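Long-range contacts in sensor histidine kinase (PDB 3VA9), which probably phosphorylates itself on a histidine at the expense of ATP in a two-component system, the part described here being its four-helix-bundle sensor domain: residues A62-L67 with E83-T88; S25-A30 with D58-R63; R39-T44 with R97-G102; P75-H80 with S130-A135. All blocks are in the same frame, centred on the assembly; numbering follows the deposited sequence.

Contact 1: residues A62-L67 with E83-T88; sequences ARLDGL and ELRLLT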
loop_
_atom_site.group_PDB
_atom_site.type_symbol
_atom_site.label_atom_id
_atom_site.label_comp_id
_atom_site.label_asym_id
_atom_site.label_seq_id
_atom_site.Cartn_x
_atom_site.Cartn_y
_atom_site.Cartn_z
ATOM N N ALA A 62 -9.932 -1.583 -1.905
ATOM C CA ALA A 62 -10.911 -2.660 -1.739
ATOM C C ALA A 62 -10.437 -3.732 -0.755
ATOM O O ALA A 62 -11.215 -4.218 0.061
ATOM C CB ALA A 62 -11.255 -3.282 -3.080
ATOM N N ARG A 63 -9.159 -4.091 -0.829
ATOM C CA ARG A 63 -8.592 -5.092 0.076
ATOM C C ARG A 63 -8.474 -4.588 1.511
ATOM O O ARG A 63 -8.644 -5.360 2.458
ATOM C CB ARG A 63 -7.240 -5.575 -0.443
ATOM C CG ARG A 63 -7.369 -6.379 -1.716
ATOM C CD ARG A 63 -6.039 -6.644 -2.381
ATOM N NE ARG A 63 -6.242 -7.218 -3.712
ATOM C CZ ARG A 63 -5.265 -7.489 -4.572
ATOM N NH1 ARG A 63 -4.002 -7.240 -4.252
ATOM N NH2 ARG A 63 -5.557 -8.005 -5.755
ATOM N N LEU A 64 -8.181 -3.298 1.670
ATOM C CA LEU A 64 -8.183 -2.682 2.994
ATOM C C LEU A 64 -9.593 -2.655 3.592
ATOM O O LEU A 64 -9.766 -2.954 4.773
ATOM C CB LEU A 64 -7.588 -1.268 2.956
ATOM C CG LEU A 64 -6.065 -1.195 2.767
ATOM C CD1 LEU A 64 -5.619 0.171 2.268
ATOM C CD2 LEU A 64 -5.323 -1.578 4.041
ATOM N N ASP A 65 -10.588 -2.287 2.779
ATOM C CA ASP A 65 -11.989 -2.251 3.228
ATOM C C ASP A 65 -12.434 -3.635 3.722
ATOM O O ASP A 65 -13.132 -3.757 4.729
ATOM C CB ASP A 65 -12.935 -1.819 2.097
ATOM C CG ASP A 65 -12.698 -0.397 1.615
ATOM O OD1 ASP A 65 -12.100 0.419 2.354
ATOM O OD2 ASP A 65 -13.143 -0.094 0.481
ATOM N N GLY A 66 -12.030 -4.669 2.991
ATOM C CA GLY A 66 -12.405 -6.038 3.301
ATOM C C GLY A 66 -11.655 -6.662 4.463
ATOM O O GLY A 66 -12.222 -7.431 5.234
ATOM N N LEU A 67 -10.369 -6.351 4.581
ATOM C CA LEU A 67 -9.589 -6.816 5.716
ATOM C C LEU A 67 -10.228 -6.264 6.973
ATOM O O LEU A 67 -10.347 -6.954 7.987
ATOM C CB LEU A 67 -8.149 -6.320 5.610
ATOM C CG LEU A 67 -7.248 -6.543 6.824
ATOM C CD1 LEU A 67 -6.998 -8.030 7.048
ATOM C CD2 LEU A 67 -5.938 -5.790 6.653
ATOM N N GLU A 83 -4.081 2.142 11.586
ATOM C CA GLU A 83 -2.717 2.647 11.460
ATOM C C GLU A 83 -2.097 2.362 10.091
ATOM O O GLU A 83 -1.550 3.268 9.457
ATOM C CB GLU A 83 -1.849 2.113 12.605
ATOM C CG GLU A 83 -2.200 2.766 13.940
ATOM C CD GLU A 83 -2.041 1.842 15.139
ATOM O OE1 GLU A 83 -1.321 0.825 15.037
ATOM O OE2 GLU A 83 -2.642 2.148 16.194
ATOM N N LEU A 84 -2.198 1.115 9.632
ATOM C CA LEU A 84 -1.733 0.752 8.291
ATOM C C LEU A 84 -2.362 1.672 7.237
ATOM O O LEU A 84 -1.674 2.211 6.369
ATOM C CB LEU A 84 -2.083 -0.706 7.972
ATOM C CG LEU A 84 -1.803 -1.137 6.528
ATOM C CD1 LEU A 84 -0.309 -1.152 6.261
ATOM C CD2 LEU A 84 -2.413 -2.503 6.218
ATOM N N ARG A 85 -3.676 1.853 7.342
ATOM C CA ARG A 85 -4.441 2.656 6.390
ATOM C C ARG A 85 -3.978 4.103 6.310
ATOM O O ARG A 85 -3.931 4.687 5.225
ATOM C CB ARG A 85 -5.923 2.634 6.755
ATOM C CG ARG A 85 -6.778 3.377 5.758
ATOM C CD ARG A 85 -7.632 2.396 4.986
ATOM N NE ARG A 85 -7.981 2.876 3.655
ATOM C CZ ARG A 85 -9.069 2.486 2.999
ATOM N NH1 ARG A 85 -9.909 1.629 3.569
ATOM N NH2 ARG A 85 -9.318 2.955 1.784
ATOM N N LEU A 86 -3.663 4.687 7.465
ATOM C CA LEU A 86 -3.065 6.013 7.505
ATOM C C LEU A 86 -1.795 6.024 6.661
ATOM O O LEU A 86 -1.587 6.917 5.833
ATOM C CB LEU A 86 -2.733 6.424 8.948
ATOM C CG LEU A 86 -1.975 7.754 9.131
ATOM C CD1 LEU A 86 -2.763 8.916 8.534
ATOM C CD2 LEU A 86 -1.667 8.030 10.600
ATOM N N LEU A 87 -0.950 5.024 6.889
ATOM C CA LEU A 87 0.335 4.920 6.204
ATOM C C LEU A 87 0.141 4.696 4.705
ATOM O O LEU A 87 0.821 5.315 3.894
ATOM C CB LEU A 87 1.181 3.792 6.817
ATOM C CG LEU A 87 1.716 3.999 8.249
ATOM C CD1 LEU A 87 2.305 2.716 8.831
ATOM C CD2 LEU A 87 2.741 5.125 8.315
ATOM N N THR A 88 -0.794 3.821 4.334
ATOM C CA THR A 88 -1.030 3.548 2.912
ATOM C C THR A 88 -1.686 4.740 2.200
ATOM O O THR A 88 -1.402 4.992 1.034
ATOM C CB THR A 88 -1.822 2.229 2.661
ATOM O OG1 THR A 88 -3.119 2.309 3.256
ATOM C CG2 THR A 88 -1.088 1.039 3.242
#
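The guanidinium of Arg85 has the methylene of Leu64 over one of its faces and the carboxylate of Asp65 at its edge, so that of two successive residues of helix 47-70 one covers a face and the other meets the edge of the same flat cation. The group lies on the margin of the four-helix bundle, between helix 47-70 and helix 75-101, which run nearly antiparallel with segment axes 11.4 Å apart. Leu64 CB sits 3.6 Å above the guanidinium plane, offset toward its rim. Arg85 NH1 donates a hydrogen bond to Asp65 OD1 at 2.8 Å, part of a salt bridge; the N-H...O angle is 166° and the oxygen lies in the guanidinium plane, although the carboxylate itself is turned 35° against it. Arg85 reaches this place with CG anti to its backbone N (chi1 -176°) and a bend at chi2, which lays its CD and NE across Leu64 CD1. A long, weak ion pair to Asp89 adds a second carboxylate on the NE side. Inward of the salt bridge the contact is apolar and buried: Leu64 CD2 meets Leu84 CD2 at 3.8 Å, and Leu84 goes on to touch Ser128 and Leu129 of helix 121-142. The other methyl of Leu64 turns to Thr88, where CD1 lies 3.4 Å from the hydroxyl oxygen OG1.

Contact 2: residues S25-A30 with D58-R63; sequences SAIQQA and DALAAR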
loop_
_atom_site.group_PDB
_atom_site.type_symbol
_atom_site.label_atom_id
_atom_site.label_comp_id
_atom_site.label_asym_id
_atom_site.label_seq_id
_atom_site.Cartn_x
_atom_site.Cartn_y
_atom_site.Cartn_z
ATOM N N SER A 25 -1.282 -10.328 2.938
ATOM C CA SER A 25 -0.273 -10.516 1.907
ATOM C C SER A 25 -0.714 -9.876 0.597
ATOM O O SER A 25 0.100 -9.363 -0.162
ATOM C CB SER A 25 -0.010 -12.009 1.706
ATOM O OG SER A 25 0.414 -12.274 0.386
ATOM N N ALA A 26 -2.014 -9.912 0.340
ATOM C CA ALA A 26 -2.576 -9.291 -0.846
ATOM C C ALA A 26 -2.478 -7.765 -0.778
ATOM O O ALA A 26 -2.442 -7.086 -1.807
ATOM C CB ALA A 26 -4.023 -9.738 -1.039
ATOM N N ILE A 27 -2.428 -7.227 0.435
ATOM C CA ILE A 27 -2.278 -5.783 0.618
ATOM C C ILE A 27 -0.844 -5.322 0.345
ATOM O O ILE A 27 -0.618 -4.319 -0.330
ATOM C CB ILE A 27 -2.741 -5.342 2.022
ATOM C CG1 ILE A 27 -4.268 -5.386 2.089
ATOM C CG2 ILE A 27 -2.231 -3.941 2.345
ATOM C CD1 ILE A 27 -4.819 -5.242 3.467
ATOM N N GLN A 28 0.114 -6.064 0.882
ATOM C CA GLN A 28 1.523 -5.876 0.561
ATOM C C GLN A 28 1.734 -5.906 -0.956
ATOM O O GLN A 28 2.351 -5.007 -1.519
ATOM C CB GLN A 28 2.339 -6.979 1.235
ATOM C CG GLN A 28 3.750 -7.150 0.722
ATOM C CD GLN A 28 4.383 -8.436 1.234
ATOM O OE1 GLN A 28 4.273 -9.496 0.605
ATOM N NE2 GLN A 28 5.037 -8.352 2.389
ATOM N N GLN A 29 1.204 -6.938 -1.609
ATOM C CA GLN A 29 1.270 -7.059 -3.064
ATOM C C GLN A 29 0.792 -5.798 -3.786
ATOM O O GLN A 29 1.506 -5.254 -4.635
ATOM C CB GLN A 29 0.461 -8.267 -3.547
ATOM C CG GLN A 29 0.380 -8.393 -5.068
ATOM C CD GLN A 29 -0.479 -9.566 -5.525
ATOM O OE1 GLN A 29 -1.043 -10.294 -4.708
ATOM N NE2 GLN A 29 -0.579 -9.751 -6.840
ATOM N N ALA A 30 -0.415 -5.342 -3.445
ATOM C CA ALA A 30 -1.029 -4.188 -4.107
ATOM C C ALA A 30 -0.215 -2.905 -3.940
ATOM O O ALA A 30 -0.121 -2.102 -4.864
ATOM C CB ALA A 30 -2.456 -3.981 -3.617
ATOM N N ASP A 58 -6.812 0.917 -6.694
ATOM C CA ASP A 58 -8.204 0.536 -6.456
ATOM C C ASP A 58 -8.292 -0.779 -5.667
ATOM O O ASP A 58 -9.104 -0.915 -4.748
ATOM C CB ASP A 58 -8.963 0.412 -7.780
ATOM C CG ASP A 58 -9.174 1.756 -8.468
ATOM O OD1 ASP A 58 -9.049 2.798 -7.797
ATOM O OD2 ASP A 58 -9.481 1.775 -9.679
ATOM N N ALA A 59 -7.440 -1.738 -6.023
ATOM C CA ALA A 59 -7.432 -3.040 -5.370
ATOM C C ALA A 59 -6.994 -2.918 -3.909
ATOM O O ALA A 59 -7.538 -3.579 -3.022
ATOM C CB ALA A 59 -6.535 -4.018 -6.135
ATOM N N LEU A 60 -6.018 -2.056 -3.662
ATOM C CA LEU A 60 -5.572 -1.788 -2.299
ATOM C C LEU A 60 -6.719 -1.282 -1.428
ATOM O O LEU A 60 -6.959 -1.796 -0.330
ATOM C CB LEU A 60 -4.442 -0.764 -2.312
ATOM C CG LEU A 60 -3.828 -0.324 -0.978
ATOM C CD1 LEU A 60 -3.369 -1.506 -0.138
ATOM C CD2 LEU A 60 -2.671 0.645 -1.226
ATOM N N ALA A 61 -7.414 -0.260 -1.915
ATOM C CA ALA A 61 -8.546 0.298 -1.189
ATOM C C ALA A 61 -9.578 -0.799 -0.888
ATOM O O ALA A 61 -10.016 -0.946 0.252
ATOM C CB ALA A 61 -9.177 1.447 -1.978
ATOM N N ALA A 62 -9.932 -1.583 -1.905
ATOM C CA ALA A 62 -10.911 -2.660 -1.739
ATOM C C ALA A 62 -10.437 -3.732 -0.755
ATOM O O ALA A 62 -11.215 -4.218 0.061
ATOM C CB ALA A 62 -11.255 -3.282 -3.080
ATOM N N ARG A 63 -9.159 -4.091 -0.829
ATOM C CA ARG A 63 -8.592 -5.092 0.076
ATOM C C ARG A 63 -8.474 -4.588 1.511
ATOM O O ARG A 63 -8.644 -5.360 2.458
ATOM C CB ARG A 63 -7.240 -5.575 -0.443
ATOM C CG ARG A 63 -7.369 -6.379 -1.716
ATOM C CD ARG A 63 -6.039 -6.644 -2.381
ATOM N NE ARG A 63 -6.242 -7.218 -3.712
ATOM C CZ ARG A 63 -5.265 -7.489 -4.572
ATOM N NH1 ARG A 63 -4.002 -7.240 -4.252
ATOM N NH2 ARG A 63 -5.557 -8.005 -5.755
#
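A knob-into-hole contact joins the first two helices of the bundle, 18-44 and 47-70, and the knob is an arginine: the side chain of Arg63 sits among Ala26, Ile27, Gln29 and Ala30. The two segments are antiparallel at 157°, with their axes 9.0 Å apart, a close approach consistent with the small Ala26 and Ala30 at the interface. Arg63 runs extended from CG to NE across this hole. Its CD lies 3.9 Å from Ala26 CB, and its NH1 ends 3.7 Å from Ala30 CB while donating to Ala26 O at 2.9 Å. That bond is bent, with an N-H...O angle of 140°, and the oxygen is tilted 19° out of the guanidinium plane. Ala26 O is at the same time the helical acceptor of Ala30 N; the two donors come from opposite faces of the carbonyl plane, so the arginine is added without displacing the helix bond. Within its own helix, Ala59 CB rests over one face of the guanidinium, toward the rim.

On the buried flank the contact is hydrocarbon. Leu60 CD1 meets Ile27 CG2 at 3.7 Å, the two side chains crossing at about a right angle, while Leu60 CB lies 4.0 Å from Ala30 CB. The side chains of Ile27 and Arg63 slide past each other in opposite directions, CG1 of the first against CB of the second, and Ile27 also reaches Leu84 and Leu129 on the other two long helices. Neighbouring antiparallel helices thus interlock through a knob in a hole beside an aliphatic core, as in four-helix bundles.

Contact 3: residues R39-T44 with R97-G102; sequences RGFLLT and RVVELG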
loop_
_atom_site.group_PDB
_atom_site.type_symbol
_atom_site.label_atom_id
_atom_site.label_comp_id
_atom_site.label_asym_id
_atom_site.label_seq_id
_atom_site.Cartn_x
_atom_site.Cartn_y
_atom_site.Cartn_z
ATOM N N ARG A 39 6.457 3.682 -11.293
ATOM C CA ARG A 39 7.821 3.757 -11.823
ATOM C C ARG A 39 7.889 3.370 -13.290
ATOM O O ARG A 39 8.569 4.020 -14.069
ATOM C CB ARG A 39 8.769 2.889 -11.001
ATOM C CG ARG A 39 8.871 3.385 -9.590
ATOM C CD ARG A 39 9.902 2.644 -8.776
ATOM N NE ARG A 39 9.936 3.235 -7.446
ATOM C CZ ARG A 39 10.670 2.793 -6.438
ATOM N NH1 ARG A 39 11.464 1.735 -6.597
ATOM N NH2 ARG A 39 10.614 3.426 -5.274
ATOM N N GLY A 40 7.175 2.318 -13.666
ATOM C CA GLY A 40 7.117 1.908 -15.062
ATOM C C GLY A 40 6.537 2.988 -15.969
ATOM O O GLY A 40 7.003 3.171 -17.098
ATOM N N PHE A 41 5.530 3.712 -15.471
ATOM C CA PHE A 41 4.890 4.809 -16.214
ATOM C C PHE A 41 5.834 5.994 -16.408
ATOM O O PHE A 41 5.922 6.553 -17.506
ATOM C CB PHE A 41 3.611 5.271 -15.500
ATOM C CG PHE A 41 2.888 6.412 -16.190
ATOM C CD1 PHE A 41 2.512 6.313 -17.525
ATOM C CD2 PHE A 41 2.567 7.572 -15.493
ATOM C CE1 PHE A 41 1.836 7.356 -18.158
ATOM C CE2 PHE A 41 1.885 8.614 -16.116
ATOM C CZ PHE A 41 1.519 8.505 -17.454
ATOM N N LEU A 42 6.538 6.376 -15.343
ATOM C CA LEU A 42 7.547 7.432 -15.440
ATOM C C LEU A 42 8.636 7.079 -16.442
ATOM O O LEU A 42 9.114 7.939 -17.183
ATOM C CB LEU A 42 8.208 7.675 -14.090
ATOM C CG LEU A 42 7.518 8.537 -13.049
ATOM C CD1 LEU A 42 8.521 8.828 -11.940
ATOM C CD2 LEU A 42 7.029 9.827 -13.690
ATOM N N LEU A 43 9.035 5.810 -16.448
ATOM C CA LEU A 43 10.118 5.347 -17.315
ATOM C C LEU A 43 9.738 5.307 -18.791
ATOM O O LEU A 43 10.541 5.678 -19.651
ATOM C CB LEU A 43 10.569 3.952 -16.884
ATOM C CG LEU A 43 11.581 3.894 -15.741
ATOM C CD1 LEU A 43 11.689 2.467 -15.237
ATOM C CD2 LEU A 43 12.956 4.452 -16.178
ATOM N N THR A 44 8.519 4.847 -19.076
ATOM C CA THR A 44 8.138 4.498 -20.448
ATOM C C THR A 44 7.108 5.423 -21.080
ATOM O O THR A 44 7.048 5.532 -22.300
ATOM C CB THR A 44 7.572 3.068 -20.538
ATOM O OG1 THR A 44 6.333 2.995 -19.817
ATOM C CG2 THR A 44 8.565 2.049 -19.982
ATOM N N ARG A 97 0.924 11.787 -6.800
ATOM C CA ARG A 97 1.475 13.092 -7.168
ATOM C C ARG A 97 2.562 12.920 -8.232
ATOM O O ARG A 97 2.639 13.691 -9.185
ATOM C CB ARG A 97 2.027 13.805 -5.926
ATOM C CG ARG A 97 2.703 15.155 -6.175
ATOM C CD ARG A 97 1.782 16.154 -6.886
ATOM N NE ARG A 97 0.393 16.050 -6.449
ATOM C CZ ARG A 97 -0.647 16.447 -7.182
ATOM N NH1 ARG A 97 -0.447 16.979 -8.380
ATOM N NH2 ARG A 97 -1.888 16.307 -6.724
ATOM N N VAL A 98 3.399 11.902 -8.054
ATOM C CA VAL A 98 4.448 11.578 -9.007
ATOM C C VAL A 98 3.850 11.162 -10.354
ATOM O O VAL A 98 4.334 11.567 -11.407
ATOM C CB VAL A 98 5.307 10.416 -8.504
ATOM C CG1 VAL A 98 6.283 9.985 -9.587
ATOM C CG2 VAL A 98 6.034 10.795 -7.213
ATOM N N VAL A 99 2.808 10.340 -10.299
ATOM C CA VAL A 99 2.078 9.893 -11.486
ATOM C C VAL A 99 1.443 11.090 -12.198
ATOM O O VAL A 99 1.398 11.146 -13.430
ATOM C CB VAL A 99 0.986 8.857 -11.100
ATOM C CG1 VAL A 99 -0.091 8.767 -12.150
ATOM C CG2 VAL A 99 1.606 7.495 -10.853
ATOM N N GLU A 100 0.975 12.056 -11.411
ATOM C CA GLU A 100 0.366 13.270 -11.950
ATOM C C GLU A 100 1.371 14.141 -12.695
ATOM O O GLU A 100 1.092 14.615 -13.798
ATOM C CB GLU A 100 -0.322 14.077 -10.846
ATOM C CG GLU A 100 -1.736 13.616 -10.553
ATOM C CD GLU A 100 -2.669 13.820 -11.735
ATOM O OE1 GLU A 100 -2.511 14.828 -12.458
ATOM O OE2 GLU A 100 -3.568 12.977 -11.936
ATOM N N LEU A 101 2.536 14.355 -12.090
ATOM C CA LEU A 101 3.612 15.068 -12.766
ATOM C C LEU A 101 4.044 14.287 -14.012
ATOM O O LEU A 101 4.156 14.853 -15.094
ATOM C CB LEU A 101 4.784 15.321 -11.818
ATOM C CG LEU A 101 4.502 16.369 -10.734
ATOM C CD1 LEU A 101 5.558 16.332 -9.632
ATOM C CD2 LEU A 101 4.384 17.775 -11.338
ATOM N N GLY A 102 4.277 12.989 -13.856
ATOM C CA GLY A 102 4.409 12.107 -15.003
ATOM C C GLY A 102 5.663 12.274 -15.841
ATOM O O GLY A 102 6.455 13.187 -15.608
#
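A chi1 of 179° carries the Phe41 ring out toward helix 75-101, whereas the next residue, Leu42, places CG anti to its carbonyl carbon (chi1 -81°) and brings one methyl to that helix and the other to the glycine that ends it. The two side chains thus bridge the ends of helices 18-44 and 75-101 at one extremity of the four-helix bundle, the centre of the contact being about 17 Å from that of the chain.

The Phe41 ring presents an edge: CE2 points at Val99 O, 3.7 Å away and in the plane of the ring, and lies 4.4 Å from Val99 CG1. Elsewhere the phenyl packs on Glu47, Tyr49 and Arg50 of helix 47-70, placing it where the chain has just turned back. Leu42 divides its branches between two partners. CD1 presses on Val98 CG1 at 3.4 Å, tighter than usual for two carbons, with the side chains crossing at about a right angle. Leu42 also touches Ala109, and Val98 touches Ile112, so helix 106-116 shares in closing this end of the domain.

Gly102 is the first residue to leave the helical conformation, with a phi of 70°; its N still donates to Val98 O. Lacking a side chain, it lets its backbone act as a packing surface, with its CA the nearest to that of Leu42 across the two segments. The second methyl of Leu42 uses this surface, CD2 lying 3.5 Å from Gly102 C and 3.7 Å from Gly102 CA.

Contact 4: residues P75-H80 with S130-A135; sequences PEQIAH and SVLTRA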
loop_
_atom_site.group_PDB
_atom_site.type_symbol
_atom_site.label_atom_id
_atom_site.label_comp_id
_atom_site.label_asym_id
_atom_site.label_seq_id
_atom_site.Cartn_x
_atom_site.Cartn_y
_atom_site.Cartn_z
ATOM N N PRO A 75 -10.663 -5.158 18.475
ATOM C CA PRO A 75 -10.262 -3.754 18.640
ATOM C C PRO A 75 -8.765 -3.504 18.451
ATOM O O PRO A 75 -8.399 -2.471 17.897
ATOM C CB PRO A 75 -10.677 -3.442 20.081
ATOM C CG PRO A 75 -11.818 -4.362 20.342
ATOM C CD PRO A 75 -11.490 -5.631 19.600
ATOM N N GLU A 76 -7.919 -4.421 18.908
ATOM C CA GLU A 76 -6.475 -4.259 18.759
ATOM C C GLU A 76 -6.053 -4.373 17.299
ATOM O O GLU A 76 -5.132 -3.685 16.855
ATOM C CB GLU A 76 -5.712 -5.284 19.603
ATOM C CG GLU A 76 -5.967 -5.171 21.096
ATOM C CD GLU A 76 -7.361 -5.630 21.485
ATOM O OE1 GLU A 76 -7.856 -6.613 20.891
ATOM O OE2 GLU A 76 -7.959 -5.007 22.388
ATOM N N GLN A 77 -6.729 -5.248 16.560
ATOM C CA GLN A 77 -6.476 -5.401 15.133
ATOM C C GLN A 77 -7.058 -4.244 14.323
ATOM O O GLN A 77 -6.424 -3.753 13.392
ATOM C CB GLN A 77 -7.026 -6.736 14.624
ATOM C CG GLN A 77 -6.199 -7.938 15.034
ATOM C CD GLN A 77 -4.799 -7.906 14.460
ATOM O OE1 GLN A 77 -4.026 -6.986 14.721
ATOM N NE2 GLN A 77 -4.463 -8.920 13.673
ATOM N N ILE A 78 -8.270 -3.825 14.676
ATOM C CA ILE A 78 -8.907 -2.684 14.034
ATOM C C ILE A 78 -8.017 -1.453 14.151
ATOM O O ILE A 78 -7.880 -0.685 13.197
ATOM C CB ILE A 78 -10.301 -2.387 14.641
ATOM C CG1 ILE A 78 -11.306 -3.465 14.225
ATOM C CG2 ILE A 78 -10.806 -1.012 14.209
ATOM C CD1 ILE A 78 -11.542 -3.543 12.725
ATOM N N ALA A 79 -7.408 -1.274 15.321
ATOM C CA ALA A 79 -6.492 -0.158 15.542
ATOM C C ALA A 79 -5.261 -0.288 14.647
ATOM O O ALA A 79 -4.818 0.686 14.044
ATOM C CB ALA A 79 -6.085 -0.079 17.004
ATOM N N HIS A 80 -4.717 -1.497 14.558
ATOM C CA HIS A 80 -3.556 -1.750 13.704
ATOM C C HIS A 80 -3.877 -1.540 12.227
ATOM O O HIS A 80 -3.031 -1.085 11.462
ATOM C CB HIS A 80 -2.993 -3.161 13.920
ATOM C CG HIS A 80 -2.333 -3.353 15.251
ATOM N ND1 HIS A 80 -1.430 -2.452 15.775
ATOM C CD2 HIS A 80 -2.431 -4.357 16.156
ATOM C CE1 HIS A 80 -1.012 -2.884 16.951
ATOM N NE2 HIS A 80 -1.602 -4.036 17.206
ATOM N N SER A 130 3.644 -6.411 9.211
ATOM C CA SER A 130 4.189 -7.449 10.083
ATOM C C SER A 130 3.452 -7.501 11.416
ATOM O O SER A 130 3.123 -8.582 11.905
ATOM C CB SER A 130 5.685 -7.241 10.325
ATOM O OG SER A 130 6.428 -7.463 9.139
ATOM N N VAL A 131 3.206 -6.334 12.004
ATOM C CA VAL A 131 2.474 -6.256 13.263
ATOM C C VAL A 131 1.133 -6.979 13.157
ATOM O O VAL A 131 0.758 -7.742 14.050
ATOM C CB VAL A 131 2.236 -4.797 13.696
ATOM C CG1 VAL A 131 1.194 -4.737 14.796
ATOM C CG2 VAL A 131 3.539 -4.157 14.148
ATOM N N LEU A 132 0.419 -6.734 12.061
ATOM C CA LEU A 132 -0.843 -7.417 11.803
ATOM C C LEU A 132 -0.657 -8.932 11.638
ATOM O O LEU A 132 -1.410 -9.727 12.211
ATOM C CB LEU A 132 -1.523 -6.831 10.565
ATOM C CG LEU A 132 -2.279 -5.516 10.760
ATOM C CD1 LEU A 132 -2.615 -4.874 9.426
ATOM C CD2 LEU A 132 -3.541 -5.737 11.590
ATOM N N THR A 133 0.349 -9.316 10.852
ATOM C CA THR A 133 0.645 -10.721 10.585
ATOM C C THR A 133 1.018 -11.477 11.861
ATOM O O THR A 133 0.436 -12.521 12.169
ATOM C CB THR A 133 1.782 -10.872 9.559
ATOM O OG1 THR A 133 1.379 -10.298 8.310
ATOM C CG2 THR A 133 2.114 -12.339 9.345
ATOM N N ARG A 134 1.993 -10.951 12.594
ATOM C CA ARG A 134 2.393 -11.541 13.867
ATOM C C ARG A 134 1.215 -11.646 14.833
ATOM O O ARG A 134 1.053 -12.657 15.512
ATOM C CB ARG A 134 3.550 -10.758 14.499
ATOM C CG ARG A 134 4.908 -11.074 13.880
ATOM C CD ARG A 134 6.048 -10.353 14.588
ATOM N NE ARG A 134 6.293 -9.024 14.034
ATOM C CZ ARG A 134 5.850 -7.893 14.574
ATOM N NH1 ARG A 134 5.138 -7.926 15.693
ATOM N NH2 ARG A 134 6.121 -6.729 13.998
ATOM N N ALA A 135 0.389 -10.605 14.880
ATOM C CA ALA A 135 -0.776 -10.592 15.760
ATOM C C ALA A 135 -1.772 -11.698 15.411
ATOM O O ALA A 135 -2.324 -12.339 16.301
ATOM C CB ALA A 135 -1.456 -9.231 15.732
#
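Val131 stands upright over the imidazole of His80: its CG1 is 3.6 Å from the ring centroid and only 8° off the normal, a CH-pi contact centred on the face, and the two side chains cross at about a right angle. The CG1 methyl is the branch anti to the backbone N of Val131 (chi1 166°), which carries it out to the ring. On the imidazole itself, ND1 has a weak hydrogen bond to Glu83 one turn further along the helix, which may help to fix the rotation of the ring.

Beside this CH-pi contact, Leu132 directs CD2 into the angle between His80 and Gln77, 3.5 Å from His80 CB and 3.4 Å from Gln77 OE1. These residues join the start of helix 75-101 to helix 121-142, an antiparallel pair of the four-helix bundle whose segments cross at -160° with axes 10.2 Å apart. Leu132 also touches Ile24 of helix 18-44.

Gln77 is bent at chi2, which turns its amide across Leu132 and over the methyl of Ala135. The NE2 end is directed to helix 121-142 twice, in a weak bond of 3.5 Å from Gln77 NE2 to Leu132 O and in a hydrogen bond to Glu136. The opposite end of the amide is apolar in its surroundings: OE1 is buried against Leu132 CD2 and Ala135 CB, the latter at 3.6 Å, and has no hydrogen-bond partner in the model.

All four contacts lie within the CHASE3 sensor domain and are spread along one elongated bundle. Contacts 1 and 2 adjoin near its middle, their centres about 8 Å apart; they share Ala62 and Arg63 of helix 47-70 and meet where Ile27 CD1 touches Leu64 and Leu67. Contact 4 is joined to contact 1 by Leu84 against Leu132, their centres about 12 Å apart, whereas contact 3 is at the other extremity, its centre about 32 Å from that of contact 4. Helix 75-101 takes part in contacts 1, 3 and 4. Along the chain, contact 1 lies within the loop closed by contact 3, which crosses contacts 2 and 4, so that segments distant in sequence tie all four long helices into a single bundle.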